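Local coordinates for protein polyisoprenyl-teichoic acid--peptidoglycan teichoic acid transferase TagV (Bacillus subtilis, PDB 6UF3) that belongs to the LytR-CpsA-Psr family of cell-envelope proteins and has a mixed beta-sheet flanked by helices, at residues Glu81-Ile86 and Thr244-Val249. Sequence-based numbering, arbitrary orientation.
Sequences ENFLQI and TNLEKV
Two helices beside the central mixed sheet meet where the C-terminal end of helix 72-84 packs against the start of the last helix, 243-257, with Phe83 and Leu84 touching Leu246 and Val249. Leu246 carries most of the contact, its forked end reaching the ring and the backbone O of Phe83. One methyl, CD1, lies over a face of the ring in a CH-pi contact, 4.1 Å from the Phe83 centroid and displaced toward the rim. The other branch comes closer to the ring atoms, with Leu246 CD2 3.6 Å from Phe83 CE1. In both residues CG stands anti to the backbone N, and in Leu246 this torsion (chi1 178°) carries the two methyls to the Phe83 ring. Leu84 closes the apolar patch more loosely: its CD2 lies 4.4 Å from Leu246 CD1 and 4.5 Å from Val249 CG1. Leu43 of strand 39-44 touches both Leu84 and Val249, joining the helix pair to the sheet, while Ile224, in a loop, touches both Phe83 and Leu246.

Helix 72-84 ends here, and Gln85 leaves helical geometry with positive phi. Its side chain folds back on the final turn, Gln85 NE2 donating to Asn82 O at 3.0 Å in a nearly straight bond (172°). Two backbone oxygens, at the end of helix 72-84 and just beyond it, accept bonds from the last helix: Arg250 NE bonds to Phe83 O and Gln254 NE2 to Gln85 O, and Arg250 is itself paired with Glu247 OE2. An apolar core bordered by side-chain bonds to backbone oxygens at a helix C-terminus thus joins two helices that pack beside the sheet of a layered alpha/beta fold.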
# COMPACT_ATOMS: atom_id res chain seq x y z
N GLU A 81 2.89 2.41 -12.73
CA GLU A 81 3.05 1.52 -13.88
C GLU A 81 4.37 1.79 -14.61
O GLU A 81 5.11 0.87 -14.97
CB GLU A 81 1.87 1.68 -14.84
CG GLU A 81 0.59 1.00 -14.34
CD GLU A 81 -0.59 1.16 -15.28
OE1 GLU A 81 -0.72 2.23 -15.93
OE2 GLU A 81 -1.40 0.21 -15.38
N ASN A 82 4.66 3.06 -14.87
CA ASN A 82 5.89 3.40 -15.58
C ASN A 82 7.13 3.06 -14.75
O ASN A 82 8.14 2.60 -15.30
CB ASN A 82 5.88 4.89 -15.92
CG ASN A 82 4.89 5.23 -17.02
OD1 ASN A 82 4.26 4.34 -17.59
ND2 ASN A 82 4.77 6.52 -17.33
N PHE A 83 7.06 3.30 -13.44
CA PHE A 83 8.20 3.05 -12.57
C PHE A 83 8.51 1.56 -12.48
O PHE A 83 9.69 1.16 -12.54
CB PHE A 83 7.91 3.63 -11.19
CG PHE A 83 9.03 3.46 -10.21
CD1 PHE A 83 10.26 4.05 -10.43
CD2 PHE A 83 8.85 2.71 -9.06
CE1 PHE A 83 11.29 3.89 -9.52
CE2 PHE A 83 9.87 2.55 -8.15
CZ PHE A 83 11.09 3.14 -8.39
N LEU A 84 7.48 0.72 -12.32
CA LEU A 84 7.69 -0.71 -12.14
C LEU A 84 7.61 -1.50 -13.44
O LEU A 84 7.87 -2.71 -13.42
CB LEU A 84 6.66 -1.28 -11.15
CG LEU A 84 6.71 -0.71 -9.74
CD1 LEU A 84 5.61 -1.30 -8.82
CD2 LEU A 84 8.10 -0.87 -9.14
N GLN A 85 7.22 -0.84 -14.54
CA GLN A 85 7.10 -1.49 -15.84
C GLN A 85 6.21 -2.72 -15.76
O GLN A 85 6.51 -3.78 -16.30
CB GLN A 85 8.48 -1.83 -16.42
CG GLN A 85 9.21 -0.60 -16.91
CD GLN A 85 8.53 0.02 -18.11
OE1 GLN A 85 8.56 -0.53 -19.21
NE2 GLN A 85 7.93 1.19 -17.92
N ILE A 86 5.10 -2.57 -15.04
CA ILE A 86 4.04 -3.58 -14.99
C ILE A 86 2.70 -2.88 -15.10
O ILE A 86 2.58 -1.69 -14.80
CB ILE A 86 4.10 -4.43 -13.70
CG1 ILE A 86 3.99 -3.55 -12.45
CG2 ILE A 86 5.33 -5.33 -13.69
CD1 ILE A 86 3.44 -4.30 -11.22
N THR A 244 20.05 -0.95 -10.89
CA THR A 244 20.12 -2.39 -11.14
C THR A 244 19.15 -3.15 -10.23
O THR A 244 18.54 -4.15 -10.66
CB THR A 244 21.55 -2.91 -10.98
OG1 THR A 244 22.04 -2.61 -9.67
CG2 THR A 244 22.45 -2.28 -12.02
N ASN A 245 18.97 -2.68 -8.99
CA ASN A 245 17.92 -3.28 -8.15
C ASN A 245 16.55 -3.09 -8.78
O ASN A 245 15.73 -4.01 -8.76
CB ASN A 245 17.91 -2.68 -6.75
CG ASN A 245 16.73 -3.17 -5.93
OD1 ASN A 245 15.67 -2.50 -5.84
ND2 ASN A 245 16.88 -4.34 -5.35
N LEU A 246 16.27 -1.89 -9.30
CA LEU A 246 14.96 -1.66 -9.88
C LEU A 246 14.74 -2.56 -11.09
O LEU A 246 13.63 -3.05 -11.31
CB LEU A 246 14.81 -0.19 -10.27
CG LEU A 246 13.50 0.22 -10.94
CD1 LEU A 246 12.30 -0.07 -10.04
CD2 LEU A 246 13.52 1.70 -11.34
N GLU A 247 15.79 -2.80 -11.88
CA GLU A 247 15.64 -3.70 -13.01
C GLU A 247 15.31 -5.12 -12.54
O GLU A 247 14.47 -5.80 -13.15
CB GLU A 247 16.90 -3.70 -13.88
CG GLU A 247 16.98 -2.51 -14.84
CD GLU A 247 15.71 -2.30 -15.65
OE1 GLU A 247 15.12 -3.30 -16.14
OE2 GLU A 247 15.28 -1.14 -15.81
N LYS A 248 15.93 -5.56 -11.44
CA LYS A 248 15.59 -6.88 -10.91
C LYS A 248 14.17 -6.93 -10.35
O LYS A 248 13.45 -7.92 -10.55
CB LYS A 248 16.61 -7.30 -9.84
CG LYS A 248 16.39 -8.69 -9.24
CD LYS A 248 16.54 -9.76 -10.29
CE LYS A 248 16.58 -11.16 -9.67
NZ LYS A 248 16.70 -12.18 -10.73
N VAL A 249 13.75 -5.90 -9.63
CA VAL A 249 12.37 -5.85 -9.12
C VAL A 249 11.39 -5.92 -10.28
O VAL A 249 10.39 -6.65 -10.24
CB VAL A 249 12.14 -4.59 -8.27
CG1 VAL A 249 10.64 -4.38 -8.03
CG2 VAL A 249 12.87 -4.68 -6.96